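Long-range contacts in diaminopimelate decarboxylase (Helicobacter pylori, PDB 2QGH), which catalyses the pyridoxal-5'-phosphate-dependent decarboxylation of meso-diaminopimelate to L-lysine, the last step of bacterial lysine biosynthesis: residues 128-133 with 152-157; 138-143 with 192-197; 291-296 with 308-313; 329-334 with 369-374. All coordinates share one frame; numbering follows the deposited sequence.

Interaction 1. Residues 128-133 with 152-157; sequences LNVESF and ISIRIN
Ser153 OG has two hydrogen-bond partners: it donates to Asn129 OD1 at 3.0 Å, well tilted from the amide plane, and it is hydrogen-bonded to Ser201 OG on the next strand. Asn129 is placed for this by its first torsion, which sets CG anti to the backbone N (chi1 -166°). The other end of the amide, ND2, lies 3.5 Å from Arg155 CB and is bonded to Ser108 OG, so both its oxygen and its nitrogen are bonded. Arg155 runs extended from CG to NE past this amide and reaches Glu131, where NH1 meets OE1 at 3.1 Å. In that salt bridge OE1 lies near the guanidinium plane and uses its syn lone pair, although the carboxylate is turned 57° against the guanidinium. Glu131 OE2 takes the backbone N of Gly178, while Arg155 NH2 turns to His205 O, and the arginine side chain comes within about 4 Å of the bound cofactor. Between the backbones, Ser153 N reaches Leu128 O at 2.8 Å and Val130 N reaches Ser153 O at 3.0 Å, in parallel register. The apolar sheet face carries Val130 CG2 against Ile154 CG1 at 4.0 Å. These are adjacent strands of the eight-stranded parallel barrel, a beta-alpha-beta unit whose connection, helix 133-146, covers Val130 and Ile152, while helix 181-193 packs on Val130 and Ile154 and strand 197-203 continues the sheet.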
loop_
_atom_site.group_PDB
_atom_site.type_symbol
_atom_site.label_atom_id
_atom_site.label_comp_id
_atom_site.label_asym_id
_atom_site.label_seq_id
_atom_site.Cartn_x
_atom_site.Cartn_y
_atom_site.Cartn_z
ATOM N N LEU A 128 -5.909 -0.023 27.879
ATOM C CA LEU A 128 -5.130 -0.735 26.879
ATOM C C LEU A 128 -5.876 -2.043 26.652
ATOM O O LEU A 128 -6.178 -2.764 27.601
ATOM C CB LEU A 128 -3.710 -1.021 27.380
ATOM C CG LEU A 128 -2.617 0.008 27.065
ATOM C CD1 LEU A 128 -2.832 1.269 27.873
ATOM C CD2 LEU A 128 -1.261 -0.581 27.386
ATOM N N ASN A 129 -6.193 -2.332 25.397
ATOM C CA ASN A 129 -6.912 -3.549 25.056
ATOM C C ASN A 129 -5.866 -4.565 24.651
ATOM O O ASN A 129 -5.321 -4.502 23.552
ATOM C CB ASN A 129 -7.884 -3.261 23.915
ATOM C CG ASN A 129 -8.895 -4.363 23.723
ATOM O OD1 ASN A 129 -9.445 -4.891 24.691
ATOM N ND2 ASN A 129 -9.158 -4.708 22.473
ATOM N N VAL A 130 -5.574 -5.498 25.554
ATOM C CA VAL A 130 -4.533 -6.489 25.296
ATOM C C VAL A 130 -5.004 -7.697 24.495
ATOM O O VAL A 130 -6.126 -8.180 24.662
ATOM C CB VAL A 130 -3.869 -6.947 26.617
ATOM C CG1 VAL A 130 -3.866 -5.798 27.607
ATOM C CG2 VAL A 130 -4.580 -8.132 27.180
ATOM N N GLU A 131 -4.121 -8.184 23.630
ATOM C CA GLU A 131 -4.439 -9.302 22.764
ATOM C C GLU A 131 -3.673 -10.579 23.100
ATOM O O GLU A 131 -3.934 -11.627 22.515
ATOM C CB GLU A 131 -4.179 -8.896 21.311
ATOM C CG GLU A 131 -4.712 -7.511 20.953
ATOM C CD GLU A 131 -5.738 -7.536 19.832
ATOM O OE1 GLU A 131 -6.133 -6.447 19.366
ATOM O OE2 GLU A 131 -6.152 -8.642 19.423
ATOM N N SER A 132 -2.723 -10.497 24.028
ATOM C CA SER A 132 -1.961 -11.685 24.409
ATOM C C SER A 132 -1.595 -11.664 25.886
ATOM O O SER A 132 -1.511 -10.606 26.498
ATOM C CB SER A 132 -0.685 -11.812 23.558
ATOM O OG SER A 132 0.301 -10.858 23.930
ATOM N N PHE A 133 -1.377 -12.840 26.461
ATOM C CA PHE A 133 -1.010 -12.919 27.864
ATOM C C PHE A 133 0.373 -12.298 28.062
ATOM O O PHE A 133 0.623 -11.655 29.078
ATOM C CB PHE A 133 -1.020 -14.380 28.331
ATOM C CG PHE A 133 -1.295 -14.557 29.807
ATOM C CD1 PHE A 133 -1.776 -15.772 30.291
ATOM C CD2 PHE A 133 -1.092 -13.515 30.709
ATOM C CE1 PHE A 133 -2.058 -15.943 31.653
ATOM C CE2 PHE A 133 -1.371 -13.679 32.071
ATOM C CZ PHE A 133 -1.855 -14.892 32.540
ATOM N N ILE A 152 -6.931 -1.950 31.984
ATOM C CA ILE A 152 -6.851 -2.747 30.771
ATOM C C ILE A 152 -8.181 -3.396 30.428
ATOM O O ILE A 152 -9.064 -3.533 31.270
ATOM C CB ILE A 152 -5.766 -3.863 30.869
ATOM C CG1 ILE A 152 -6.123 -4.856 31.972
ATOM C CG2 ILE A 152 -4.397 -3.258 31.126
ATOM C CD1 ILE A 152 -6.717 -6.132 31.453
ATOM N N SER A 153 -8.317 -3.763 29.164
ATOM C CA SER A 153 -9.497 -4.442 28.659
ATOM C C SER A 153 -8.902 -5.674 27.993
ATOM O O SER A 153 -7.733 -5.669 27.628
ATOM C CB SER A 153 -10.213 -3.573 27.622
ATOM O OG SER A 153 -11.266 -4.283 26.984
ATOM N N ILE A 154 -9.674 -6.738 27.847
ATOM C CA ILE A 154 -9.130 -7.912 27.196
ATOM C C ILE A 154 -9.999 -8.283 26.021
ATOM O O ILE A 154 -11.209 -8.416 26.149
ATOM C CB ILE A 154 -8.995 -9.105 28.179
ATOM C CG1 ILE A 154 -7.942 -8.766 29.239
ATOM C CG2 ILE A 154 -8.568 -10.357 27.434
ATOM C CD1 ILE A 154 -7.602 -9.899 30.192
ATOM N N ARG A 155 -9.366 -8.428 24.864
ATOM C CA ARG A 155 -10.069 -8.781 23.640
ATOM C C ARG A 155 -10.207 -10.290 23.519
ATOM O O ARG A 155 -9.213 -11.012 23.540
ATOM C CB ARG A 155 -9.309 -8.240 22.425
ATOM C CG ARG A 155 -9.974 -8.547 21.099
ATOM C CD ARG A 155 -9.252 -7.888 19.929
ATOM N NE ARG A 155 -9.950 -8.134 18.672
ATOM C CZ ARG A 155 -9.580 -7.647 17.489
ATOM N NH1 ARG A 155 -8.507 -6.869 17.381
ATOM N NH2 ARG A 155 -10.289 -7.944 16.405
ATOM N N ILE A 156 -11.437 -10.778 23.404
ATOM C CA ILE A 156 -11.613 -12.212 23.268
ATOM C C ILE A 156 -12.014 -12.568 21.848
ATOM O O ILE A 156 -12.714 -11.815 21.170
ATOM C CB ILE A 156 -12.675 -12.791 24.254
ATOM C CG1 ILE A 156 -14.089 -12.565 23.724
ATOM C CG2 ILE A 156 -12.512 -12.162 25.637
ATOM C CD1 ILE A 156 -14.485 -11.117 23.639
ATOM N N ASN A 157 -11.538 -13.720 21.400
ATOM C CA ASN A 157 -11.857 -14.216 20.078
ATOM C C ASN A 157 -13.017 -15.185 20.301
ATOM O O ASN A 157 -12.818 -16.315 20.732
ATOM C CB ASN A 157 -10.631 -14.928 19.500
ATOM C CG ASN A 157 -10.808 -15.315 18.049
ATOM O OD1 ASN A 157 -9.842 -15.353 17.291
ATOM N ND2 ASN A 157 -12.039 -15.619 17.657
#

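Interaction 2. Residues 138-143 with 192-197; sequences TIETIA and KKSAFL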
loop_
_atom_site.group_PDB
_atom_site.type_symbol
_atom_site.label_atom_id
_atom_site.label_comp_id
_atom_site.label_asym_id
_atom_site.label_seq_id
_atom_site.Cartn_x
_atom_site.Cartn_y
_atom_site.Cartn_z
ATOM N N THR A 138 3.803 -7.770 29.989
ATOM C CA THR A 138 4.689 -6.701 29.563
ATOM C C THR A 138 4.177 -5.374 30.100
ATOM O O THR A 138 4.946 -4.565 30.626
ATOM C CB THR A 138 4.771 -6.646 28.035
ATOM O OG1 THR A 138 5.216 -7.917 27.549
ATOM C CG2 THR A 138 5.747 -5.576 27.588
ATOM N N ILE A 139 2.874 -5.157 29.971
ATOM C CA ILE A 139 2.254 -3.933 30.454
ATOM C C ILE A 139 2.437 -3.825 31.968
ATOM O O ILE A 139 2.749 -2.750 32.496
ATOM C CB ILE A 139 0.751 -3.918 30.125
ATOM C CG1 ILE A 139 0.553 -3.937 28.606
ATOM C CG2 ILE A 139 0.092 -2.690 30.736
ATOM C CD1 ILE A 139 -0.899 -4.126 28.166
ATOM N N GLU A 140 2.246 -4.943 32.664
ATOM C CA GLU A 140 2.388 -4.966 34.111
ATOM C C GLU A 140 3.768 -4.507 34.546
ATOM O O GLU A 140 3.904 -3.687 35.458
ATOM C CB GLU A 140 2.153 -6.370 34.662
ATOM C CG GLU A 140 2.077 -6.393 36.175
ATOM C CD GLU A 140 2.084 -7.789 36.735
ATOM O OE1 GLU A 140 1.685 -7.972 37.906
ATOM O OE2 GLU A 140 2.503 -8.708 36.004
ATOM N N THR A 141 4.794 -5.049 33.903
ATOM C CA THR A 141 6.164 -4.689 34.236
ATOM C C THR A 141 6.408 -3.196 34.044
ATOM O O THR A 141 7.087 -2.559 34.853
ATOM C CB THR A 141 7.165 -5.472 33.363
ATOM O OG1 THR A 141 7.026 -6.872 33.623
ATOM C CG2 THR A 141 8.591 -5.044 33.667
ATOM N N ILE A 142 5.858 -2.638 32.970
ATOM C CA ILE A 142 6.049 -1.224 32.686
ATOM C C ILE A 142 5.230 -0.363 33.641
ATOM O O ILE A 142 5.703 0.664 34.116
ATOM C CB ILE A 142 5.680 -0.892 31.217
ATOM C CG1 ILE A 142 6.634 -1.633 30.266
ATOM C CG2 ILE A 142 5.776 0.616 30.975
ATOM C CD1 ILE A 142 6.369 -1.379 28.795
ATOM N N ALA A 143 4.007 -0.790 33.932
ATOM C CA ALA A 143 3.148 -0.041 34.838
ATOM C C ALA A 143 3.799 -0.007 36.217
ATOM O O ALA A 143 3.807 1.021 36.902
ATOM C CB ALA A 143 1.779 -0.698 34.922
ATOM N N LYS A 192 -6.428 -9.238 37.934
ATOM C CA LYS A 192 -7.111 -8.916 39.185
ATOM C C LYS A 192 -6.120 -8.972 40.351
ATOM O O LYS A 192 -6.046 -8.047 41.150
ATOM C CB LYS A 192 -8.262 -9.902 39.420
ATOM C CG LYS A 192 -9.084 -9.654 40.670
ATOM C CD LYS A 192 -10.186 -10.705 40.789
ATOM C CE LYS A 192 -11.035 -10.527 42.041
ATOM N NZ LYS A 192 -10.310 -10.910 43.289
ATOM N N LYS A 193 -5.358 -10.060 40.424
ATOM C CA LYS A 193 -4.361 -10.263 41.478
ATOM C C LYS A 193 -3.255 -9.207 41.443
ATOM O O LYS A 193 -2.790 -8.744 42.484
ATOM C CB LYS A 193 -3.709 -11.643 41.339
ATOM C CG LYS A 193 -4.677 -12.804 41.219
ATOM C CD LYS A 193 -3.943 -14.149 41.203
ATOM C CE LYS A 193 -3.070 -14.340 39.946
ATOM N NZ LYS A 193 -1.855 -13.462 39.895
ATOM N N SER A 194 -2.829 -8.838 40.240
ATOM C CA SER A 194 -1.769 -7.854 40.081
ATOM C C SER A 194 -2.151 -6.509 40.676
ATOM O O SER A 194 -3.303 -6.092 40.609
ATOM C CB SER A 194 -1.421 -7.683 38.601
ATOM O OG SER A 194 -0.402 -6.712 38.444
ATOM N N ALA A 195 -1.167 -5.834 41.258
ATOM C CA ALA A 195 -1.378 -4.533 41.874
ATOM C C ALA A 195 -1.147 -3.443 40.837
ATOM O O ALA A 195 -1.369 -2.253 41.097
ATOM C CB ALA A 195 -0.415 -4.357 43.045
ATOM N N PHE A 196 -0.706 -3.853 39.651
ATOM C CA PHE A 196 -0.422 -2.893 38.598
ATOM C C PHE A 196 -1.320 -3.012 37.378
ATOM O O PHE A 196 -1.066 -2.393 36.346
ATOM C CB PHE A 196 1.052 -3.002 38.210
ATOM C CG PHE A 196 1.971 -2.967 39.391
ATOM C CD1 PHE A 196 2.337 -4.146 40.036
ATOM C CD2 PHE A 196 2.410 -1.750 39.908
ATOM C CE1 PHE A 196 3.128 -4.115 41.186
ATOM C CE2 PHE A 196 3.199 -1.706 41.056
ATOM C CZ PHE A 196 3.560 -2.890 41.696
ATOM N N LEU A 197 -2.375 -3.802 37.506
ATOM C CA LEU A 197 -3.326 -3.975 36.425
ATOM C C LEU A 197 -4.709 -3.828 37.020
ATOM O O LEU A 197 -4.928 -4.166 38.175
ATOM C CB LEU A 197 -3.183 -5.357 35.785
ATOM C CG LEU A 197 -1.837 -5.655 35.119
ATOM C CD1 LEU A 197 -1.825 -7.094 34.628
ATOM C CD2 LEU A 197 -1.601 -4.689 33.972
#
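Glu140 stretches from its helix toward Ser194, its chain extended and its CG anti to the backbone N (chi1 -171°), which carries the carboxylate to the C-terminal end of helix 181-193. The hydroxyl of Ser194 donates to Glu140 OE1; the modelled separation of 2.5 Å is very short, and the exact length is doubtful. The same OG accepts from Phe196 N at 3.1 Å with an N-H...O angle of 161°, closing an ST turn just where the chain leaves the helix. Glu140 therefore meets a hydroxyl already oriented by its own turn.

Phe196 crosses the glutamate side chain at about a right angle. Its CB faces the helix, lying 4.1 Å from Ala143 CB, whereas the ring leads away and presents an edge toward Glu140 OE1, with ring and carboxylate planes 56° apart. Ala143 CB also rests 3.6 Å from Phe196 O. Beside the polar link, the two methyls of Leu197 divide the work: CD1 packs on Glu140 CB at 4.0 Å and CD2 on Glu140 CA, with CD2 also 4.2 Å from Ile139 CG2, whose side chain runs across that of the leucine. Trp190 of helix 181-193 touches both Glu140 and Leu197. Packing of a barrel helix against the turn that links the next helix to its strand belongs to the outer layer of a (beta/alpha)8 barrel, here near the N-terminal end of strand 197-203.

Interaction 3. Residues 291-296 with 308-313; sequences LITQVL and IVDAGM
Asp310 turns its carboxylate toward Thr293 and Gln294 of the facing strand, CG lying between the backbone N and the carbonyl carbon (chi1 60°). Its CB packs against Leu296 CD1 at 3.8 Å, the two side chains crossing at about a right angle. Further out, OD1 receives Gln294 N at 3.0 Å, the donor standing 45° above the carboxylate plane. Thr293 OG1 also lies very close to OD1, but its modelled position is doubtful. The second oxygen, OD2, lies 3.5 Å from Gln294 CB and is hydrogen-bonded to Thr33 OG1, which Gln294 NE2 also reaches. Both carboxylate oxygens are therefore engaged, and the backbone adds a return bond from Asp310 N to Gln294 O at 3.1 Å. Two residues along, Leu296 N meets Ile308 O at 2.8 Å, and this bond and the Asp310 N one flank the non-hydrogen-bonded pair Val295 and Val309. Beyond the strand end, Ala311 CB rests 4.2 Å from Leu291 CD2. Strands 289-299 and 306-309 form this beta hairpin; strand 369-372 pairs along the other edge of 289-299, Phe355 of strand 354-361 covers Val309 and Ala311, and Val110 and Gly111 of the second subunit pack on Ile308 and Leu296.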
loop_
_atom_site.group_PDB
_atom_site.type_symbol
_atom_site.label_atom_id
_atom_site.label_comp_id
_atom_site.label_asym_id
_atom_site.label_seq_id
_atom_site.Cartn_x
_atom_site.Cartn_y
_atom_site.Cartn_z
ATOM N N LEU A 291 -12.709 10.547 -4.243
ATOM C CA LEU A 291 -11.469 10.723 -4.981
ATOM C C LEU A 291 -11.747 11.333 -6.360
ATOM O O LEU A 291 -12.192 10.649 -7.288
ATOM C CB LEU A 291 -10.756 9.373 -5.119
ATOM C CG LEU A 291 -9.402 9.311 -5.827
ATOM C CD1 LEU A 291 -8.508 10.469 -5.399
ATOM C CD2 LEU A 291 -8.755 7.976 -5.509
ATOM N N ILE A 292 -11.490 12.632 -6.467
ATOM C CA ILE A 292 -11.694 13.366 -7.705
ATOM C C ILE A 292 -10.419 13.249 -8.526
ATOM O O ILE A 292 -9.338 13.649 -8.085
ATOM C CB ILE A 292 -11.981 14.868 -7.432
ATOM C CG1 ILE A 292 -13.038 15.017 -6.328
ATOM C CG2 ILE A 292 -12.435 15.551 -8.717
ATOM C CD1 ILE A 292 -14.325 14.277 -6.592
ATOM N N THR A 293 -10.562 12.708 -9.726
ATOM C CA THR A 293 -9.445 12.492 -10.619
ATOM C C THR A 293 -9.840 12.893 -12.039
ATOM O O THR A 293 -10.999 12.740 -12.445
ATOM C CB THR A 293 -9.043 11.017 -10.591
ATOM O OG1 THR A 293 -8.008 10.777 -11.543
ATOM C CG2 THR A 293 -10.239 10.150 -10.907
ATOM N N GLN A 294 -8.866 13.395 -12.790
ATOM C CA GLN A 294 -9.092 13.846 -14.160
ATOM C C GLN A 294 -8.741 12.786 -15.194
ATOM O O GLN A 294 -7.869 11.952 -14.968
ATOM C CB GLN A 294 -8.265 15.113 -14.412
ATOM C CG GLN A 294 -8.201 15.549 -15.857
ATOM C CD GLN A 294 -7.397 16.820 -16.045
ATOM O OE1 GLN A 294 -7.135 17.235 -17.170
ATOM N NE2 GLN A 294 -7.006 17.448 -14.942
ATOM N N VAL A 295 -9.425 12.823 -16.333
ATOM C CA VAL A 295 -9.167 11.865 -17.406
ATOM C C VAL A 295 -7.977 12.338 -18.236
ATOM O O VAL A 295 -7.936 13.485 -18.658
ATOM C CB VAL A 295 -10.378 11.735 -18.348
ATOM C CG1 VAL A 295 -10.062 10.749 -19.474
ATOM C CG2 VAL A 295 -11.595 11.288 -17.567
ATOM N N LEU A 296 -7.013 11.456 -18.474
ATOM C CA LEU A 296 -5.848 11.832 -19.270
ATOM C C LEU A 296 -5.981 11.358 -20.711
ATOM O O LEU A 296 -5.809 12.142 -21.644
ATOM C CB LEU A 296 -4.572 11.266 -18.648
ATOM C CG LEU A 296 -4.294 11.731 -17.215
ATOM C CD1 LEU A 296 -3.050 11.033 -16.689
ATOM C CD2 LEU A 296 -4.130 13.258 -17.180
ATOM N N ILE A 308 -7.984 5.979 -18.931
ATOM C CA ILE A 308 -6.821 6.297 -18.111
ATOM C C ILE A 308 -7.016 7.587 -17.335
ATOM O O ILE A 308 -7.177 8.668 -17.909
ATOM C CB ILE A 308 -5.552 6.393 -18.991
ATOM C CG1 ILE A 308 -5.318 5.049 -19.681
ATOM C CG2 ILE A 308 -4.345 6.744 -18.155
ATOM C CD1 ILE A 308 -4.528 5.153 -20.971
ATOM N N VAL A 309 -6.977 7.450 -16.014
ATOM C CA VAL A 309 -7.179 8.551 -15.094
ATOM C C VAL A 309 -5.876 8.876 -14.345
ATOM O O VAL A 309 -4.975 8.040 -14.289
ATOM C CB VAL A 309 -8.345 8.156 -14.163
ATOM C CG1 VAL A 309 -7.985 8.362 -12.705
ATOM C CG2 VAL A 309 -9.593 8.922 -14.569
ATOM N N ASP A 310 -5.759 10.078 -13.773
ATOM C CA ASP A 310 -4.512 10.443 -13.099
ATOM C C ASP A 310 -4.296 9.990 -11.653
ATOM O O ASP A 310 -3.262 10.298 -11.074
ATOM C CB ASP A 310 -4.235 11.961 -13.219
ATOM C CG ASP A 310 -5.327 12.836 -12.599
ATOM O OD1 ASP A 310 -6.188 12.323 -11.855
ATOM O OD2 ASP A 310 -5.313 14.062 -12.853
ATOM N N ALA A 311 -5.254 9.269 -11.073
ATOM C CA ALA A 311 -5.115 8.740 -9.711
ATOM C C ALA A 311 -4.742 7.268 -9.897
ATOM O O ALA A 311 -5.079 6.673 -10.916
ATOM C CB ALA A 311 -6.430 8.857 -8.940
ATOM N N GLY A 312 -4.043 6.679 -8.934
ATOM C CA GLY A 312 -3.656 5.292 -9.088
ATOM C C GLY A 312 -3.766 4.473 -7.819
ATOM O O GLY A 312 -4.159 4.976 -6.767
ATOM N N MET A 313 -3.399 3.204 -7.920
ATOM C CA MET A 313 -3.460 2.302 -6.783
ATOM C C MET A 313 -2.661 2.811 -5.584
ATOM O O MET A 313 -3.000 2.509 -4.439
ATOM C CB MET A 313 -2.965 0.920 -7.194
ATOM C CG MET A 313 -1.499 0.887 -7.595
ATOM S SD MET A 313 -1.025 -0.790 -8.006
ATOM C CE MET A 313 -1.049 -1.581 -6.355
#

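Interaction 4. Residues 329-334 with 369-374; sequences RVITPS and KIAIEK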
loop_
_atom_site.group_PDB
_atom_site.type_symbol
_atom_site.label_atom_id
_atom_site.label_comp_id
_atom_site.label_asym_id
_atom_site.label_seq_id
_atom_site.Cartn_x
_atom_site.Cartn_y
_atom_site.Cartn_z
ATOM N N ARG A 329 -18.565 8.068 -10.531
ATOM C CA ARG A 329 -19.536 9.027 -11.030
ATOM C C ARG A 329 -18.859 10.135 -11.839
ATOM O O ARG A 329 -17.845 10.692 -11.417
ATOM C CB ARG A 329 -20.291 9.633 -9.841
ATOM C CG ARG A 329 -21.298 10.703 -10.195
ATOM C CD ARG A 329 -21.683 11.474 -8.955
ATOM N NE ARG A 329 -20.488 11.952 -8.274
ATOM C CZ ARG A 329 -20.492 12.644 -7.142
ATOM N NH1 ARG A 329 -21.641 12.946 -6.550
ATOM N NH2 ARG A 329 -19.349 13.039 -6.603
ATOM N N VAL A 330 -19.417 10.448 -13.005
ATOM C CA VAL A 330 -18.859 11.504 -13.838
ATOM C C VAL A 330 -19.307 12.848 -13.275
ATOM O O VAL A 330 -20.492 13.061 -13.023
ATOM C CB VAL A 330 -19.328 11.387 -15.293
ATOM C CG1 VAL A 330 -18.759 12.540 -16.111
ATOM C CG2 VAL A 330 -18.885 10.050 -15.872
ATOM N N ILE A 331 -18.352 13.748 -13.073
ATOM C CA ILE A 331 -18.638 15.066 -12.528
ATOM C C ILE A 331 -18.857 16.097 -13.633
ATOM O O ILE A 331 -19.571 17.088 -13.444
ATOM C CB ILE A 331 -17.482 15.536 -11.629
ATOM C CG1 ILE A 331 -17.289 14.540 -10.481
ATOM C CG2 ILE A 331 -17.759 16.943 -11.108
ATOM C CD1 ILE A 331 -16.157 14.890 -9.545
ATOM N N THR A 332 -18.241 15.855 -14.786
ATOM C CA THR A 332 -18.353 16.755 -15.926
ATOM C C THR A 332 -19.572 16.429 -16.789
ATOM O O THR A 332 -19.681 15.333 -17.350
ATOM C CB THR A 332 -17.072 16.694 -16.794
ATOM O OG1 THR A 332 -15.980 17.276 -16.072
ATOM C CG2 THR A 332 -17.265 17.446 -18.105
ATOM N N PRO A 333 -20.509 17.385 -16.906
ATOM C CA PRO A 333 -21.713 17.164 -17.715
ATOM C C PRO A 333 -21.317 16.839 -19.143
ATOM O O PRO A 333 -20.998 17.736 -19.919
ATOM C CB PRO A 333 -22.452 18.494 -17.606
ATOM C CG PRO A 333 -21.328 19.488 -17.449
ATOM C CD PRO A 333 -20.430 18.786 -16.455
ATOM N N SER A 334 -21.329 15.554 -19.482
ATOM C CA SER A 334 -20.949 15.119 -20.821
ATOM C C SER A 334 -21.504 13.721 -21.085
ATOM O O SER A 334 -22.683 13.456 -20.850
ATOM C CB SER A 334 -19.414 15.121 -20.950
ATOM O OG SER A 334 -18.979 14.938 -22.291
ATOM N N LYS A 369 -13.695 15.289 -15.568
ATOM C CA LYS A 369 -13.519 14.904 -14.179
ATOM C C LYS A 369 -14.517 13.845 -13.711
ATOM O O LYS A 369 -15.687 13.860 -14.094
ATOM C CB LYS A 369 -13.639 16.143 -13.296
ATOM C CG LYS A 369 -12.771 17.305 -13.757
ATOM C CD LYS A 369 -11.288 16.962 -13.699
ATOM C CE LYS A 369 -10.448 18.089 -14.268
ATOM N NZ LYS A 369 -10.608 19.359 -13.509
ATOM N N ILE A 370 -14.035 12.916 -12.891
ATOM C CA ILE A 370 -14.882 11.872 -12.337
ATOM C C ILE A 370 -14.545 11.731 -10.856
ATOM O O ILE A 370 -13.477 12.146 -10.407
ATOM C CB ILE A 370 -14.658 10.502 -13.031
ATOM C CG1 ILE A 370 -13.413 9.819 -12.467
ATOM C CG2 ILE A 370 -14.516 10.698 -14.531
ATOM C CD1 ILE A 370 -13.204 8.430 -12.993
ATOM N N ALA A 371 -15.464 11.156 -10.095
ATOM C CA ALA A 371 -15.238 10.955 -8.674
ATOM C C ALA A 371 -15.460 9.495 -8.322
ATOM O O ALA A 371 -16.448 8.898 -8.735
ATOM C CB ALA A 371 -16.171 11.836 -7.861
ATOM N N ILE A 372 -14.514 8.916 -7.589
ATOM C CA ILE A 372 -14.621 7.536 -7.138
ATOM C C ILE A 372 -15.257 7.702 -5.776
ATOM O O ILE A 372 -14.705 8.383 -4.914
ATOM C CB ILE A 372 -13.242 6.876 -6.992
ATOM C CG1 ILE A 372 -12.546 6.837 -8.358
ATOM C CG2 ILE A 372 -13.393 5.475 -6.431
ATOM C CD1 ILE A 372 -11.153 6.217 -8.328
ATOM N N GLU A 373 -16.415 7.079 -5.588
ATOM C CA GLU A 373 -17.190 7.213 -4.353
ATOM C C GLU A 373 -16.833 6.389 -3.110
ATOM O O GLU A 373 -16.182 5.349 -3.187
ATOM C CB GLU A 373 -18.675 7.007 -4.689
ATOM C CG GLU A 373 -19.345 8.239 -5.312
ATOM C CD GLU A 373 -20.722 7.950 -5.908
ATOM O OE1 GLU A 373 -21.493 7.170 -5.309
ATOM O OE2 GLU A 373 -21.038 8.521 -6.973
ATOM N N LYS A 374 -17.283 6.891 -1.961
ATOM C CA LYS A 374 -17.083 6.247 -0.660
ATOM C C LYS A 374 -15.653 5.800 -0.387
ATOM O O LYS A 374 -15.422 4.671 0.063
ATOM C CB LYS A 374 -18.021 5.040 -0.524
ATOM C CG LYS A 374 -19.478 5.348 -0.800
ATOM C CD LYS A 374 -20.349 4.134 -0.550
ATOM C CE LYS A 374 -21.781 4.382 -1.017
ATOM N NZ LYS A 374 -22.355 5.576 -0.359
#
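Arg329 and Ala371 form a hydrogen-bonded antiparallel pair, with Arg329 N donating to Ala371 O at 2.9 Å and Ala371 N returning to Arg329 O at 2.8 Å. The arginine chain bends at chi3 (52°), bringing its guanidinium back over the sheet so that Ala371 CB lies at its edge, 3.6 Å from NH2. Glu373 OE2 stands over one face of that group, in a long salt bridge of 3.7 Å to Arg329 NE, an electrostatic contact without hydrogen-bond geometry, as the oxygen sits well off the guanidinium plane. NE itself is buried without a partner, while NH2 forms a salt bridge with Glu290 of strand 289-299, which pairs with the far edge of 369-372. Val330 comes next, in a non-hydrogen-bonded pair with Ile370. Ile331 gives its N to Lys369 O at 2.9 Å and sends CD1 tightly onto Ala371 CB. Here the backbone drops out of extended conformation, and Thr332 N adds a weak bond to the same carbonyl, so that Lys369 O faces two successive N-H groups in a geometry that resembles a classic beta bulge. Thr332 OG1 closes the row by accepting from Lys369 N at 3.1 Å, nearly straight at 169°. Tyr24 of helix 24-30 covers Arg329 and Ile331. The pair forms one edge of the mixed sheet in the C-terminal beta domain that accompanies the cofactor-binding barrel in this fold-type III decarboxylase family.

In the fold
The four contacts form two pairs, one in each domain. Interactions 1 and 2 have centres 13 Å apart and meet where helix 133-146 packs on the barrel strands, Ile139 CD1 lying 3.5 Å from Val130 CG1. Interactions 3 and 4 have centres 11 Å apart in one sheet, joined by a probable hydrogen bond from Ile372 N to Leu291 O at 2.9 Å. Between the pairs the centres are 42 to 54 Å apart. Interaction 1 comes closest to the active site, with the side chain of Arg155 about 4 Å from the cofactor, whereas the side chain of Leu291 in interaction 3 is about 13 Å from a bound lysine. Interactions 1, 2 and 3 touch the second subunit; interaction 4 does not.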